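Local coordinates for nucleoside permease NupG (Escherichia coli K-12, PDB 7DLA), which carries purine and pyrimidine nucleosides such as adenosine, uridine and thymidine across the bacterial inner membrane, driven by the proton motive force, at residues A[6-17]-A[168-179]; A[25-35]-A[86-95]. The protein carries 1 engineered substitution. One frame throughout, in Å; residues are numbered along the deposited sequence.

Interaction 1 (A[6-17]-A[168-179])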
loop_
_atom_site.group_PDB
_atom_site.type_symbol
_atom_site.label_atom_id
_atom_site.label_comp_id
_atom_site.label_asym_id
_atom_site.label_seq_id
_atom_site.Cartn_x
_atom_site.Cartn_y
_atom_site.Cartn_z
ATOM N N GLN A 6 -12.042 -0.561 -21.701
ATOM C CA GLN A 6 -12.867 -0.472 -20.504
ATOM C C GLN A 6 -12.066 -0.877 -19.288
ATOM O O GLN A 6 -11.978 -0.126 -18.306
ATOM C CB GLN A 6 -14.101 -1.359 -20.629
ATOM C CG GLN A 6 -15.276 -0.911 -19.784
ATOM C CD GLN A 6 -16.438 -1.886 -19.836
ATOM O OE1 GLN A 6 -16.234 -3.095 -19.972
ATOM N NE2 GLN A 6 -17.664 -1.372 -19.686
ATOM N N LEU A 7 -11.455 -2.063 -19.349
ATOM C CA LEU A 7 -10.708 -2.559 -18.199
ATOM C C LEU A 7 -9.568 -1.611 -17.832
ATOM O O LEU A 7 -9.306 -1.383 -16.646
ATOM C CB LEU A 7 -10.195 -3.956 -18.500
ATOM C CG LEU A 7 -11.289 -5.002 -18.353
ATOM C CD1 LEU A 7 -10.680 -6.369 -18.092
ATOM C CD2 LEU A 7 -12.309 -4.603 -17.288
ATOM N N LYS A 8 -8.902 -1.031 -18.843
ATOM C CA LYS A 8 -7.786 -0.117 -18.619
ATOM C C LYS A 8 -8.236 1.188 -17.955
ATOM O O LYS A 8 -7.522 1.734 -17.098
ATOM C CB LYS A 8 -7.099 0.171 -19.946
ATOM C CG LYS A 8 -6.412 -1.012 -20.508
ATOM C CD LYS A 8 -5.287 -0.608 -21.417
ATOM C CE LYS A 8 -5.066 -1.621 -22.537
ATOM N NZ LYS A 8 -3.687 -1.561 -23.111
ATOM N N ILE A 9 -9.404 1.712 -18.343
ATOM C CA ILE A 9 -9.946 2.884 -17.668
ATOM C C ILE A 9 -10.292 2.549 -16.237
ATOM O O ILE A 9 -10.037 3.356 -15.332
ATOM C CB ILE A 9 -11.165 3.425 -18.429
ATOM C CG1 ILE A 9 -10.731 3.822 -19.829
ATOM C CG2 ILE A 9 -11.780 4.605 -17.701
ATOM C CD1 ILE A 9 -11.828 3.901 -20.772
ATOM N N LEU A 10 -10.878 1.366 -16.005
ATOM C CA LEU A 10 -11.179 0.946 -14.640
ATOM C C LEU A 10 -9.917 0.859 -13.787
ATOM O O LEU A 10 -9.912 1.308 -12.638
ATOM C CB LEU A 10 -11.898 -0.389 -14.662
ATOM C CG LEU A 10 -13.052 -0.364 -13.671
ATOM C CD1 LEU A 10 -14.014 0.732 -14.010
ATOM C CD2 LEU A 10 -13.744 -1.711 -13.676
ATOM N N SER A 11 -8.846 0.260 -14.328
ATOM C CA SER A 11 -7.574 0.185 -13.611
ATOM C C SER A 11 -7.063 1.585 -13.303
ATOM O O SER A 11 -6.798 1.922 -12.133
ATOM C CB SER A 11 -6.556 -0.608 -14.440
ATOM O OG SER A 11 -5.624 -1.291 -13.629
ATOM N N PHE A 12 -6.935 2.415 -14.352
ATOM C CA PHE A 12 -6.512 3.799 -14.198
ATOM C C PHE A 12 -7.242 4.462 -13.046
ATOM O O PHE A 12 -6.615 4.943 -12.099
ATOM C CB PHE A 12 -6.788 4.601 -15.462
ATOM C CG PHE A 12 -6.142 5.955 -15.439
ATOM C CD1 PHE A 12 -4.815 6.112 -15.797
ATOM C CD2 PHE A 12 -6.868 7.076 -15.115
ATOM C CE1 PHE A 12 -4.215 7.353 -15.782
ATOM C CE2 PHE A 12 -6.258 8.318 -15.068
ATOM C CZ PHE A 12 -4.924 8.449 -15.411
ATOM N N LEU A 13 -8.576 4.505 -13.128
ATOM C CA LEU A 13 -9.385 5.242 -12.161
ATOM C C LEU A 13 -9.245 4.664 -10.763
ATOM O O LEU A 13 -9.071 5.413 -9.784
ATOM C CB LEU A 13 -10.858 5.240 -12.586
ATOM C CG LEU A 13 -11.191 6.059 -13.808
ATOM C CD1 LEU A 13 -12.671 6.058 -13.981
ATOM C CD2 LEU A 13 -10.686 7.445 -13.550
ATOM N N GLN A 14 -9.376 3.334 -10.654
ATOM C CA GLN A 14 -9.274 2.599 -9.406
ATOM C C GLN A 14 -8.072 3.080 -8.620
ATOM O O GLN A 14 -8.119 3.235 -7.394
ATOM C CB GLN A 14 -9.133 1.103 -9.674
ATOM C CG GLN A 14 -8.671 0.332 -8.457
ATOM C CD GLN A 14 -9.798 0.058 -7.485
ATOM O OE1 GLN A 14 -10.956 -0.033 -7.882
ATOM N NE2 GLN A 14 -9.477 -0.032 -6.208
ATOM N N PHE A 15 -6.985 3.333 -9.331
ATOM C CA PHE A 15 -5.788 3.732 -8.613
ATOM C C PHE A 15 -5.515 5.222 -8.635
ATOM O O PHE A 15 -4.867 5.730 -7.717
ATOM C CB PHE A 15 -4.601 2.971 -9.170
ATOM C CG PHE A 15 -4.645 1.549 -8.826
ATOM C CD1 PHE A 15 -4.585 1.161 -7.498
ATOM C CD2 PHE A 15 -4.822 0.591 -9.802
ATOM C CE1 PHE A 15 -4.641 -0.174 -7.164
ATOM C CE2 PHE A 15 -4.871 -0.742 -9.481
ATOM C CZ PHE A 15 -4.782 -1.128 -8.159
ATOM N N CYS A 16 -5.984 5.930 -9.651
ATOM C CA CYS A 16 -5.847 7.372 -9.672
ATOM C C CYS A 16 -6.491 7.965 -8.437
ATOM O O CYS A 16 -5.871 8.765 -7.730
ATOM C CB CYS A 16 -6.492 7.929 -10.933
ATOM S SG CYS A 16 -5.824 9.497 -11.365
ATOM N N LEU A 17 -7.723 7.534 -8.128
ATOM C CA LEU A 17 -8.418 8.103 -6.973
ATOM C C LEU A 17 -7.633 7.870 -5.698
ATOM O O LEU A 17 -7.620 8.730 -4.815
ATOM C CB LEU A 17 -9.835 7.539 -6.826
ATOM C CG LEU A 17 -10.119 6.121 -6.319
ATOM C CD1 LEU A 17 -10.222 6.001 -4.785
ATOM C CD2 LEU A 17 -11.384 5.611 -6.951
ATOM N N LEU A 168 -12.598 11.554 -8.886
ATOM C CA LEU A 168 -12.238 10.343 -9.620
ATOM C C LEU A 168 -13.122 9.182 -9.205
ATOM O O LEU A 168 -13.519 8.370 -10.037
ATOM C CB LEU A 168 -10.792 9.919 -9.382
ATOM C CG LEU A 168 -9.540 10.566 -9.982
ATOM C CD1 LEU A 168 -9.707 10.964 -11.473
ATOM C CD2 LEU A 168 -8.737 11.512 -9.124
ATOM N N SER A 169 -13.421 9.078 -7.912
ATOM C CA SER A 169 -14.238 7.970 -7.434
ATOM C C SER A 169 -15.620 8.025 -8.048
ATOM O O SER A 169 -16.177 6.998 -8.417
ATOM C CB SER A 169 -14.332 7.983 -5.908
ATOM O OG SER A 169 -13.061 8.160 -5.328
ATOM N N ALA A 170 -16.186 9.219 -8.170
ATOM C CA ALA A 170 -17.507 9.356 -8.780
ATOM C C ALA A 170 -17.465 9.068 -10.274
ATOM O O ALA A 170 -18.331 8.359 -10.799
ATOM C CB ALA A 170 -18.049 10.754 -8.532
ATOM N N ILE A 171 -16.490 9.655 -10.970
ATOM C CA ILE A 171 -16.233 9.306 -12.358
ATOM C C ILE A 171 -16.148 7.799 -12.500
ATOM O O ILE A 171 -16.774 7.205 -13.389
ATOM C CB ILE A 171 -14.931 9.993 -12.810
ATOM C CG1 ILE A 171 -15.118 11.519 -12.707
ATOM C CG2 ILE A 171 -14.475 9.452 -14.197
ATOM C CD1 ILE A 171 -14.231 12.371 -13.587
ATOM N N LEU A 172 -15.385 7.165 -11.611
ATOM C CA LEU A 172 -15.295 5.717 -11.525
ATOM C C LEU A 172 -16.660 5.077 -11.407
ATOM O O LEU A 172 -17.023 4.267 -12.252
ATOM C CB LEU A 172 -14.395 5.312 -10.348
ATOM C CG LEU A 172 -14.013 3.848 -10.315
ATOM C CD1 LEU A 172 -13.508 3.465 -11.654
ATOM C CD2 LEU A 172 -12.924 3.619 -9.287
ATOM N N VAL A 173 -17.410 5.397 -10.352
ATOM C CA VAL A 173 -18.714 4.784 -10.131
ATOM C C VAL A 173 -19.537 4.828 -11.402
ATOM O O VAL A 173 -20.109 3.812 -11.817
ATOM C CB VAL A 173 -19.484 5.428 -8.966
ATOM C CG1 VAL A 173 -20.572 4.460 -8.521
ATOM C CG2 VAL A 173 -18.570 5.662 -7.767
ATOM N N LEU A 174 -19.592 5.996 -12.033
ATOM C CA LEU A 174 -20.299 6.086 -13.303
ATOM C C LEU A 174 -19.742 5.093 -14.315
ATOM O O LEU A 174 -20.503 4.412 -15.013
ATOM C CB LEU A 174 -20.230 7.509 -13.851
ATOM C CG LEU A 174 -21.035 8.559 -13.092
ATOM C CD1 LEU A 174 -20.837 9.924 -13.718
ATOM C CD2 LEU A 174 -22.495 8.125 -13.109
ATOM N N PHE A 175 -18.412 4.984 -14.407
ATOM C CA PHE A 175 -17.849 4.063 -15.385
ATOM C C PHE A 175 -18.158 2.620 -15.057
ATOM O O PHE A 175 -18.272 1.808 -15.971
ATOM C CB PHE A 175 -16.354 4.275 -15.522
ATOM C CG PHE A 175 -15.873 4.141 -16.930
ATOM C CD1 PHE A 175 -15.761 2.887 -17.513
ATOM C CD2 PHE A 175 -15.543 5.256 -17.672
ATOM C CE1 PHE A 175 -15.337 2.747 -18.813
ATOM C CE2 PHE A 175 -15.128 5.119 -18.980
ATOM C CZ PHE A 175 -15.021 3.857 -19.545
ATOM N N THR A 176 -18.313 2.278 -13.791
ATOM C CA THR A 176 -18.539 0.882 -13.477
ATOM C C THR A 176 -20.013 0.530 -13.615
ATOM O O THR A 176 -20.371 -0.658 -13.592
ATOM C CB THR A 176 -18.004 0.529 -12.075
ATOM O OG1 THR A 176 -18.986 0.786 -11.063
ATOM C CG2 THR A 176 -16.765 1.374 -11.753
ATOM N N LEU A 177 -20.880 1.543 -13.749
ATOM C CA LEU A 177 -22.276 1.275 -14.093
ATOM C C LEU A 177 -22.441 0.701 -15.492
ATOM O O LEU A 177 -23.359 -0.095 -15.723
ATOM C CB LEU A 177 -23.111 2.538 -13.961
ATOM C CG LEU A 177 -23.261 3.031 -12.537
ATOM C CD1 LEU A 177 -23.822 4.430 -12.598
ATOM C CD2 LEU A 177 -24.175 2.112 -11.779
ATOM N N THR A 178 -21.582 1.088 -16.422
ATOM C CA THR A 178 -21.622 0.600 -17.786
ATOM C C THR A 178 -20.998 -0.772 -17.895
ATOM O O THR A 178 -20.932 -1.340 -18.994
ATOM C CB THR A 178 -20.897 1.582 -18.701
ATOM O OG1 THR A 178 -19.499 1.258 -18.762
ATOM C CG2 THR A 178 -21.039 2.968 -18.140
ATOM N N LEU A 179 -20.523 -1.298 -16.777
ATOM C CA LEU A 179 -19.999 -2.635 -16.767
ATOM C C LEU A 179 -21.101 -3.604 -17.200
ATOM O O LEU A 179 -22.304 -3.291 -17.105
ATOM C CB LEU A 179 -19.476 -2.957 -15.377
ATOM C CG LEU A 179 -17.990 -2.693 -15.109
ATOM C CD1 LEU A 179 -17.548 -3.495 -13.935
ATOM C CD2 LEU A 179 -17.123 -3.033 -16.284
#

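Interaction 2 (A[25-35]-A[86-95])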
loop_
_atom_site.group_PDB
_atom_site.type_symbol
_atom_site.label_atom_id
_atom_site.label_comp_id
_atom_site.label_asym_id
_atom_site.label_seq_id
_atom_site.Cartn_x
_atom_site.Cartn_y
_atom_site.Cartn_z
ATOM N N LEU A 25 -1.300 12.746 2.166
ATOM C CA LEU A 25 -2.224 13.016 3.268
ATOM C C LEU A 25 -1.503 13.173 4.608
ATOM O O LEU A 25 -1.952 13.916 5.486
ATOM C CB LEU A 25 -3.260 11.900 3.360
ATOM C CG LEU A 25 -4.370 12.165 4.388
ATOM C CD1 LEU A 25 -5.179 13.450 4.136
ATOM C CD2 LEU A 25 -5.266 10.953 4.652
ATOM N N GLY A 26 -0.394 12.475 4.800
ATOM C CA GLY A 26 0.379 12.703 6.005
ATOM C C GLY A 26 0.833 14.137 6.113
ATOM O O GLY A 26 0.632 14.779 7.137
ATOM N N SER A 27 1.435 14.643 5.032
ATOM C CA SER A 27 1.939 16.042 4.989
ATOM C C SER A 27 0.789 17.026 5.240
ATOM O O SER A 27 0.975 17.955 6.052
ATOM C CB SER A 27 2.630 16.327 3.680
ATOM O OG SER A 27 3.975 15.873 3.710
ATOM N N TYR A 28 -0.348 16.826 4.565
ATOM C CA TYR A 28 -1.501 17.705 4.718
ATOM C C TYR A 28 -2.016 17.679 6.151
ATOM O O TYR A 28 -2.465 18.708 6.674
ATOM C CB TYR A 28 -2.582 17.310 3.707
ATOM C CG TYR A 28 -3.981 17.795 4.006
ATOM C CD1 TYR A 28 -4.392 19.113 3.716
ATOM C CD2 TYR A 28 -4.903 16.923 4.567
ATOM C CE1 TYR A 28 -5.712 19.545 3.997
ATOM C CE2 TYR A 28 -6.195 17.330 4.844
ATOM C CZ TYR A 28 -6.613 18.634 4.560
ATOM O OH TYR A 28 -7.930 18.951 4.873
ATOM N N MET A 29 -1.927 16.524 6.820
ATOM C CA MET A 29 -2.266 16.503 8.236
ATOM C C MET A 29 -1.228 17.242 9.069
ATOM O O MET A 29 -1.579 17.926 10.036
ATOM C CB MET A 29 -2.408 15.066 8.713
ATOM C CG MET A 29 -3.576 14.396 8.076
ATOM S SD MET A 29 -4.055 12.861 8.817
ATOM C CE MET A 29 -3.104 11.730 7.773
ATOM N N PHE A 30 0.045 17.149 8.705
ATOM C CA PHE A 30 1.084 17.731 9.548
ATOM C C PHE A 30 1.331 19.203 9.238
ATOM O O PHE A 30 1.186 20.058 10.116
ATOM C CB PHE A 30 2.373 16.924 9.406
ATOM C CG PHE A 30 3.503 17.430 10.240
ATOM C CD1 PHE A 30 3.582 17.115 11.581
ATOM C CD2 PHE A 30 4.475 18.248 9.685
ATOM C CE1 PHE A 30 4.631 17.567 12.352
ATOM C CE2 PHE A 30 5.538 18.695 10.451
ATOM C CZ PHE A 30 5.611 18.360 11.790
ATOM N N VAL A 31 1.713 19.507 7.997
ATOM C CA VAL A 31 2.075 20.876 7.649
ATOM C C VAL A 31 0.862 21.796 7.714
ATOM O O VAL A 31 0.910 22.868 8.332
ATOM C CB VAL A 31 2.742 20.914 6.266
ATOM C CG1 VAL A 31 2.634 22.309 5.664
ATOM C CG2 VAL A 31 4.189 20.500 6.366
ATOM N N THR A 32 -0.248 21.388 7.105
ATOM C CA THR A 32 -1.424 22.244 7.092
ATOM C C THR A 32 -2.297 22.088 8.330
ATOM O O THR A 32 -2.581 23.077 9.002
ATOM C CB THR A 32 -2.232 22.009 5.807
ATOM O OG1 THR A 32 -1.352 22.087 4.678
ATOM C CG2 THR A 32 -3.333 23.023 5.666
ATOM N N LEU A 33 -2.739 20.886 8.659
ATOM C CA LEU A 33 -3.660 20.741 9.782
ATOM C C LEU A 33 -2.972 20.747 11.152
ATOM O O LEU A 33 -3.662 20.593 12.169
ATOM C CB LEU A 33 -4.471 19.457 9.631
ATOM C CG LEU A 33 -5.489 19.384 8.496
ATOM C CD1 LEU A 33 -6.694 18.547 8.911
ATOM C CD2 LEU A 33 -5.901 20.729 8.025
ATOM N N LYS A 34 -1.648 20.905 11.207
ATOM C CA LYS A 34 -0.904 20.902 12.465
ATOM C C LYS A 34 -1.312 19.700 13.314
ATOM O O LYS A 34 -1.908 19.835 14.380
ATOM C CB LYS A 34 -1.113 22.218 13.227
ATOM C CG LYS A 34 -0.878 23.520 12.410
ATOM C CD LYS A 34 0.506 23.624 11.781
ATOM C CE LYS A 34 0.783 24.998 11.131
ATOM N NZ LYS A 34 -0.379 25.698 10.450
ATOM N N PHE A 35 -1.059 18.512 12.773
ATOM C CA PHE A 35 -1.304 17.241 13.429
ATOM C C PHE A 35 0.047 16.731 13.891
ATOM O O PHE A 35 1.059 16.980 13.234
ATOM C CB PHE A 35 -1.904 16.248 12.436
ATOM C CG PHE A 35 -3.396 16.275 12.370
ATOM C CD1 PHE A 35 -4.105 17.397 12.787
ATOM C CD2 PHE A 35 -4.089 15.200 11.856
ATOM C CE1 PHE A 35 -5.485 17.427 12.720
ATOM C CE2 PHE A 35 -5.465 15.228 11.783
ATOM C CZ PHE A 35 -6.166 16.354 12.202
ATOM N N ALA A 86 -13.956 14.257 3.989
ATOM C CA ALA A 86 -12.629 14.294 4.590
ATOM C C ALA A 86 -11.930 15.611 4.274
ATOM O O ALA A 86 -11.188 16.144 5.114
ATOM C CB ALA A 86 -11.803 13.082 4.112
ATOM N N ALA A 87 -12.169 16.157 3.073
ATOM C CA ALA A 87 -11.674 17.502 2.790
ATOM C C ALA A 87 -12.337 18.577 3.663
ATOM O O ALA A 87 -11.878 19.722 3.666
ATOM C CB ALA A 87 -11.844 17.821 1.315
ATOM N N GLN A 88 -13.377 18.237 4.425
ATOM C CA GLN A 88 -13.997 19.149 5.380
ATOM C C GLN A 88 -13.722 18.775 6.835
ATOM O O GLN A 88 -14.356 19.309 7.751
ATOM C CB GLN A 88 -15.502 19.227 5.122
ATOM C CG GLN A 88 -15.864 19.623 3.707
ATOM C CD GLN A 88 -17.095 20.505 3.704
ATOM O OE1 GLN A 88 -18.214 20.026 3.942
ATOM N NE2 GLN A 88 -16.884 21.821 3.559
ATOM N N VAL A 89 -12.782 17.884 7.071
ATOM C CA VAL A 89 -12.489 17.399 8.409
ATOM C C VAL A 89 -11.317 18.196 8.951
ATOM O O VAL A 89 -10.323 18.412 8.241
ATOM C CB VAL A 89 -12.184 15.893 8.388
ATOM C CG1 VAL A 89 -11.267 15.526 9.531
ATOM C CG2 VAL A 89 -13.486 15.093 8.421
ATOM N N THR A 90 -11.429 18.646 10.198
ATOM C CA THR A 90 -10.401 19.494 10.770
ATOM C C THR A 90 -9.698 18.889 11.984
ATOM O O THR A 90 -8.634 19.390 12.355
ATOM C CB THR A 90 -11.003 20.867 11.125
ATOM O OG1 THR A 90 -10.100 21.591 11.956
ATOM C CG2 THR A 90 -12.304 20.697 11.868
ATOM N N THR A 91 -10.213 17.795 12.568
ATOM C CA THR A 91 -9.641 17.170 13.763
ATOM C C THR A 91 -9.126 15.748 13.493
ATOM O O THR A 91 -9.583 15.081 12.555
ATOM C CB THR A 91 -10.679 17.111 14.889
ATOM O OG1 THR A 91 -11.672 16.138 14.570
ATOM C CG2 THR A 91 -11.368 18.439 14.998
ATOM N N PRO A 92 -8.182 15.253 14.312
ATOM C CA PRO A 92 -7.638 13.906 14.065
ATOM C C PRO A 92 -8.640 12.791 14.265
ATOM O O PRO A 92 -8.648 11.841 13.488
ATOM C CB PRO A 92 -6.498 13.809 15.085
ATOM C CG PRO A 92 -6.133 15.196 15.344
ATOM C CD PRO A 92 -7.454 15.892 15.417
ATOM N N GLU A 93 -9.439 12.840 15.325
ATOM C CA GLU A 93 -10.418 11.784 15.564
ATOM C C GLU A 93 -11.370 11.664 14.381
ATOM O O GLU A 93 -11.686 10.552 13.923
ATOM C CB GLU A 93 -11.179 12.083 16.856
ATOM C CG GLU A 93 -11.316 13.600 17.122
ATOM C CD GLU A 93 -10.131 14.247 17.865
ATOM O OE1 GLU A 93 -10.403 15.121 18.710
ATOM O OE2 GLU A 93 -8.949 13.885 17.638
ATOM N N ALA A 94 -11.787 12.813 13.835
ATOM C CA ALA A 94 -12.632 12.830 12.646
ATOM C C ALA A 94 -11.890 12.322 11.423
ATOM O O ALA A 94 -12.456 11.570 10.626
ATOM C CB ALA A 94 -13.140 14.238 12.385
ATOM N N MET A 95 -10.641 12.755 11.235
ATOM C CA MET A 95 -9.857 12.238 10.125
ATOM C C MET A 95 -9.784 10.722 10.191
ATOM O O MET A 95 -9.996 10.040 9.187
ATOM C CB MET A 95 -8.451 12.836 10.127
ATOM C CG MET A 95 -7.729 12.636 8.804
ATOM S SD MET A 95 -8.738 13.265 7.398
ATOM C CE MET A 95 -8.035 14.895 7.151
#

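Interaction 1 (A[6-17]-A[168-179])
L13 and L172 interlock where the first and sixth transmembrane helices of the major facilitator superfamily fold pack antiparallel, the axes of the two segments approaching to 8.9 Å, with 152° between their directions. Each is a knob in the other's hole: L13 sits among L168, I171, L172 and F175, L172 among L10, L13, Q14 and L17. Branched leucines suit both places because one knob can touch several neighbours. With CG anti to the backbone N (chi1 -169°), L172 spreads its two methyls: CD1 lies 3.6 Å from CD1 of L10, while CD2 lies 3.4 Å from CD2 of L17.

Toward the cytoplasmic end F175 joins the leucines, its ring receiving I9 over one face. The CG2 methyl of I9 stands 3.8 Å from the ring centroid of F175, 16° off the normal, a CH-pi contact, and CG of Q6 meets the ring edge. An alanine here would remove the ring and is likely to leave the I9 methyls and the Q6 methylene facing a gap.

Farther out, helix 68-86 backs the leucine layer, Y72 and H76 touching L172, and H76 NE2 also hydrogen-bonds Q14 OE1. At the cytoplasmic end of this contact, the extended Q6 chain carries its amide to T178: NE2 makes weak hydrogen bonds, both 3.3 Å, to OG1 and O of T178, and that OG1 in turn donates a hydrogen bond to F175 O at 3.1 Å.

Interaction 2 (A[25-35]-A[86-95])
The F35 ring takes P92 over one face and meets T90 O and M95 CB at its edge. CG of P92 is 3.5 Å from the ring centroid of F35 and 19° off its normal, a CH-pi contact displaced toward the rim; the compact, puckered pyrrolidine, whose C-H groups are slightly polarised by the nitrogen, suits an aromatic face. At the edge, T90 O is 3.7 Å from CE1 of F35, where a carbonyl oxygen faces the weakly positive ring hydrogens. The second flat group, the Y28 ring, has CG of L33, from the same segment, over one face and the M95 methyl near its plane, with CE of M95 3.8 Å from CE2 of Y28.

These rings belong to the periplasmic end of the major facilitator superfamily fold, where the first transmembrane helix runs out and a short link joins the third to the fourth. That link begins with a type I turn from A86 to V89 and ends at T91, the N-cap of the fourth helix, whose OG1 accepts a weak bond from A94 N at 3.4 Å. Proline fits the first helical turn just beyond the cap, since no intrahelical bond is asked of its nitrogen there.

Flexible M95 fills the space between the two rings. CG of M95, anti to the backbone N (chi1 -164°), lies 3.7 Å from SD of M29; the bends at chi2 and chi3 then turn the methyl to Y28. CE of M95 also lies 4.3 Å from CD1 of L33, and L33 in turn spans toward the link, its CD1 3.7 Å from V89 O. Behind M29, helix 37-64 closes the side with I40 and V43, and S39 of that helix touches P92.

Overall arrangement
The two interactions lie toward opposite membrane faces: interaction 1 near the cytoplasm, interaction 2 at the periplasmic ends. Their centres are 27 Å apart and their nearest atoms about 10 Å, so neither touches the other. Helices 3-19 and 25-32 follow each other in the chain; together they make up the first transmembrane span and its periplasmic end, which therefore takes part in both contacts. Along the chain both segments of interaction 2 are nested inside the loop closed by interaction 1. Helix 160-177 connects the two neighbourhoods as well: it packs against 6-17 in interaction 1, while its Q161 and L162 touch L25, A86 and A87 in interaction 2.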